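PDB 7D39: Cd1 from Flavonifractor plautii, which probably acts as an FMN-dependent ene-reductase that reduces flavones and flavonols, the opening step of their catabolism in gut bacteria. Local coordinates for residues V215-L226 against C233-I242. Sequence-based numbering, arbitrary orientation.
Sequences VCPHCHSRNFHL and CCLCGLEGEI
Phe-224 holds its CG anti to its carbonyl carbon (chi1 -70°), and Ile-242 does likewise with CG1 (chi1 -78°), which brings the methyl CD1 of Ile-242 over the centre of the phenyl face. That methyl lies 3.8 Å from the ring centroid and almost on the normal, a clear CH-pi contact. Phe-224 CD1 meets Cys-233 CA at 3.6 Å, within an antiparallel non-hydrogen-bonded pair. With an alanine at Phe-224 the Ile-242 methyl is likely to lose its aromatic platform, and a gap would open beside Cys-233. A backbone hydrogen bond from Cys-234 N to Asn-223 O (2.9 Å) ties the chains next door, while Ser-221 OG accepts from Asn-223 N in an ST turn. Beyond the ring, the sulfurs of Cys-216, Cys-219, Cys-233 and Cys-236 converge. Cys-219 SG is modelled 2.1 Å from Cys-236 SG, 2.2 Å from Cys-216 SG and 2.7 Å from Cys-233 SG; one sulfur cannot hold several disulfides at once, so the bonding is doubtful. Leu-238 CD1 packs on His-218 CB at 3.6 Å, and His-218 NE2 is hydrogen-bonded to Asp-263 OD1. Two facing CxxC turns beside antiparallel strands are consistent with a zinc-ribbon-like fold, whose cysteines usually hold zinc, although no metal is modelled here.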
loop_
_atom_site.group_PDB
_atom_site.type_symbol
_atom_site.label_atom_id
_atom_site.label_comp_id
_atom_site.label_asym_id
_atom_site.label_seq_id
_atom_site.Cartn_x
_atom_site.Cartn_y
_atom_site.Cartn_z
ATOM N N VAL A 215 -12.003 12.441 3.817
ATOM C CA VAL A 215 -11.889 13.629 4.656
ATOM C C VAL A 215 -10.588 14.377 4.381
ATOM O O VAL A 215 -10.591 15.594 4.206
ATOM C CB VAL A 215 -12.019 13.271 6.155
ATOM C CG1 VAL A 215 -11.626 14.458 7.031
ATOM C CG2 VAL A 215 -13.434 12.819 6.490
ATOM N N CYS A 216 -9.453 13.661 4.356
ATOM C CA CYS A 216 -8.167 14.246 3.983
ATOM C C CYS A 216 -8.251 14.679 2.525
ATOM O O CYS A 216 -8.411 13.836 1.634
ATOM C CB CYS A 216 -7.008 13.251 4.196
ATOM S SG CYS A 216 -5.343 13.782 3.632
ATOM N N PRO A 217 -8.163 15.974 2.240
ATOM C CA PRO A 217 -8.241 16.418 0.841
ATOM C C PRO A 217 -7.068 15.945 0.009
ATOM O O PRO A 217 -7.155 15.922 -1.225
ATOM C CB PRO A 217 -8.262 17.948 0.954
ATOM C CG PRO A 217 -8.502 18.247 2.419
ATOM C CD PRO A 217 -7.961 17.089 3.176
ATOM N N HIS A 218 -5.987 15.548 0.634
ATOM C CA HIS A 218 -4.814 15.111 -0.086
ATOM C C HIS A 218 -4.761 13.583 -0.225
ATOM O O HIS A 218 -4.605 13.102 -1.300
ATOM C CB HIS A 218 -3.586 15.671 0.614
ATOM C CG HIS A 218 -2.296 15.132 0.119
ATOM N ND1 HIS A 218 -1.709 15.560 -1.040
ATOM C CD2 HIS A 218 -1.480 14.187 0.624
ATOM C CE1 HIS A 218 -0.583 14.909 -1.226
ATOM N NE2 HIS A 218 -0.423 14.069 -0.230
ATOM N N CYS A 219 -4.947 12.881 0.895
ATOM C CA CYS A 219 -4.910 11.395 1.076
ATOM C C CYS A 219 -6.211 10.747 0.469
ATOM O O CYS A 219 -6.144 9.766 -0.218
ATOM C CB CYS A 219 -4.597 10.929 2.584
ATOM S SG CYS A 219 -4.071 12.010 4.027
ATOM N N HIS A 220 -7.354 11.369 0.711
ATOM C CA HIS A 220 -8.743 10.873 0.630
ATOM C C HIS A 220 -9.176 9.930 1.718
ATOM O O HIS A 220 -10.266 9.463 1.730
ATOM C CB HIS A 220 -9.225 10.386 -0.743
ATOM C CG HIS A 220 -8.961 11.341 -1.841
ATOM N ND1 HIS A 220 -8.100 11.065 -2.866
ATOM C CD2 HIS A 220 -9.433 12.582 -2.073
ATOM C CE1 HIS A 220 -8.049 12.094 -3.679
ATOM N NE2 HIS A 220 -8.849 13.024 -3.218
ATOM N N SER A 221 -8.292 9.734 2.655
ATOM C CA SER A 221 -8.473 8.929 3.821
ATOM C C SER A 221 -9.585 9.409 4.724
ATOM O O SER A 221 -9.867 10.558 4.779
ATOM C CB SER A 221 -7.169 8.932 4.582
ATOM O OG SER A 221 -7.258 8.204 5.738
ATOM N N ARG A 222 -10.180 8.488 5.446
ATOM C CA ARG A 222 -11.047 8.792 6.546
ATOM C C ARG A 222 -10.524 8.379 7.922
ATOM O O ARG A 222 -11.227 8.456 8.881
ATOM C CB ARG A 222 -12.431 8.204 6.288
ATOM C CG ARG A 222 -13.078 8.658 5.002
ATOM C CD ARG A 222 -14.512 8.237 4.920
ATOM N NE ARG A 222 -15.138 8.752 3.728
ATOM C CZ ARG A 222 -15.908 9.832 3.695
ATOM N NH1 ARG A 222 -16.142 10.507 4.780
ATOM N NH2 ARG A 222 -16.427 10.230 2.587
ATOM N N ASN A 223 -9.274 7.967 7.985
ATOM C CA ASN A 223 -8.657 7.499 9.210
ATOM C C ASN A 223 -7.670 8.524 9.787
ATOM O O ASN A 223 -6.820 9.028 9.119
ATOM C CB ASN A 223 -7.930 6.159 8.985
ATOM C CG ASN A 223 -8.870 5.009 8.727
ATOM O OD1 ASN A 223 -9.506 4.963 7.738
ATOM N ND2 ASN A 223 -8.963 4.108 9.661
ATOM N N PHE A 224 -7.818 8.799 11.061
ATOM C CA PHE A 224 -7.107 9.874 11.714
ATOM C C PHE A 224 -6.679 9.425 13.083
ATOM O O PHE A 224 -7.390 8.746 13.742
ATOM C CB PHE A 224 -7.949 11.161 11.781
ATOM C CG PHE A 224 -8.148 11.802 10.469
ATOM C CD1 PHE A 224 -7.192 12.604 9.937
ATOM C CD2 PHE A 224 -9.251 11.521 9.727
ATOM C CE1 PHE A 224 -7.351 13.180 8.702
ATOM C CE2 PHE A 224 -9.406 12.061 8.491
ATOM C CZ PHE A 224 -8.465 12.912 7.980
ATOM N N HIS A 225 -5.473 9.789 13.461
ATOM C CA HIS A 225 -5.007 9.683 14.819
ATOM C C HIS A 225 -5.160 11.055 15.529
ATOM O O HIS A 225 -4.713 12.065 15.057
ATOM C CB HIS A 225 -3.567 9.176 14.816
ATOM C CG HIS A 225 -3.004 8.869 16.160
ATOM N ND1 HIS A 225 -2.330 9.794 16.902
ATOM C CD2 HIS A 225 -2.969 7.729 16.871
ATOM C CE1 HIS A 225 -1.924 9.248 18.023
ATOM N NE2 HIS A 225 -2.318 7.999 18.038
ATOM N N LEU A 226 -5.821 11.064 16.661
ATOM C CA LEU A 226 -6.236 12.321 17.274
ATOM C C LEU A 226 -5.559 12.600 18.585
ATOM O O LEU A 226 -5.691 11.863 19.501
ATOM C CB LEU A 226 -7.742 12.365 17.481
ATOM C CG LEU A 226 -8.630 12.351 16.274
ATOM C CD1 LEU A 226 -10.081 12.291 16.638
ATOM C CD2 LEU A 226 -8.350 13.452 15.308
ATOM N N CYS A 233 -3.449 12.490 9.754
ATOM C CA CYS A 233 -3.949 11.574 8.801
ATOM C C CYS A 233 -3.203 10.253 8.856
ATOM O O CYS A 233 -2.020 10.232 8.860
ATOM C CB CYS A 233 -3.833 12.129 7.437
ATOM S SG CYS A 233 -4.605 10.942 6.394
ATOM N N CYS A 234 -3.926 9.160 8.909
ATOM C CA CYS A 234 -3.274 7.866 9.107
ATOM C C CYS A 234 -2.633 7.313 7.836
ATOM O O CYS A 234 -1.777 6.431 7.925
ATOM C CB CYS A 234 -4.269 6.858 9.661
ATOM S SG CYS A 234 -4.597 7.100 11.390
ATOM N N LEU A 235 -2.999 7.812 6.663
ATOM C CA LEU A 235 -2.375 7.363 5.410
ATOM C C LEU A 235 -1.170 8.240 5.081
ATOM O O LEU A 235 -0.036 7.764 5.056
ATOM C CB LEU A 235 -3.391 7.383 4.263
ATOM C CG LEU A 235 -2.862 6.917 2.901
ATOM C CD1 LEU A 235 -2.166 5.556 3.016
ATOM C CD2 LEU A 235 -3.992 6.849 1.870
ATOM N N CYS A 236 -1.413 9.526 4.827
ATOM C CA CYS A 236 -0.399 10.408 4.271
ATOM C C CYS A 236 0.388 11.181 5.332
ATOM O O CYS A 236 1.411 11.789 5.008
ATOM C CB CYS A 236 -1.066 11.361 3.266
ATOM S SG CYS A 236 -2.095 12.736 3.889
ATOM N N GLY A 237 -0.044 11.162 6.589
ATOM C CA GLY A 237 0.756 11.720 7.654
ATOM C C GLY A 237 0.703 13.220 7.797
ATOM O O GLY A 237 1.391 13.762 8.673
ATOM N N LEU A 238 -0.069 13.915 6.963
ATOM C CA LEU A 238 -0.270 15.340 7.160
ATOM C C LEU A 238 -0.793 15.590 8.566
ATOM O O LEU A 238 -1.632 14.842 9.073
ATOM C CB LEU A 238 -1.243 15.892 6.119
ATOM C CG LEU A 238 -0.679 16.086 4.712
ATOM C CD1 LEU A 238 -1.782 16.263 3.695
ATOM C CD2 LEU A 238 0.254 17.283 4.675
ATOM N N GLU A 239 -0.269 16.631 9.200
ATOM C CA GLU A 239 -0.630 17.026 10.561
ATOM C C GLU A 239 -1.436 18.323 10.506
ATOM O O GLU A 239 -0.975 19.327 9.953
ATOM C CB GLU A 239 0.624 17.195 11.421
ATOM C CG GLU A 239 1.645 16.075 11.193
ATOM C CD GLU A 239 2.704 15.970 12.285
ATOM O OE1 GLU A 239 2.918 16.946 13.034
ATOM O OE2 GLU A 239 3.323 14.894 12.391
ATOM N N GLY A 240 -2.637 18.298 11.067
ATOM C CA GLY A 240 -3.498 19.455 10.960
ATOM C C GLY A 240 -4.627 19.453 11.960
ATOM O O GLY A 240 -4.410 19.213 13.146
ATOM N N GLU A 241 -5.843 19.699 11.492
ATOM C CA GLU A 241 -6.962 19.902 12.394
ATOM C C GLU A 241 -8.227 19.312 11.792
ATOM O O GLU A 241 -8.508 19.498 10.606
ATOM C CB GLU A 241 -7.153 21.393 12.676
ATOM C CG GLU A 241 -8.351 21.722 13.529
ATOM C CD GLU A 241 -8.221 23.091 14.190
ATOM O OE1 GLU A 241 -7.676 24.023 13.554
ATOM O OE2 GLU A 241 -8.651 23.223 15.354
ATOM N N ILE A 242 -8.991 18.621 12.631
ATOM C CA ILE A 242 -10.279 18.035 12.264
ATOM C C ILE A 242 -11.385 18.957 12.763
ATOM O O ILE A 242 -11.387 19.349 13.933
ATOM C CB ILE A 242 -10.422 16.625 12.870
ATOM C CG1 ILE A 242 -9.615 15.597 12.065
ATOM C CG2 ILE A 242 -11.879 16.225 13.013
ATOM C CD1 ILE A 242 -10.125 15.382 10.653
#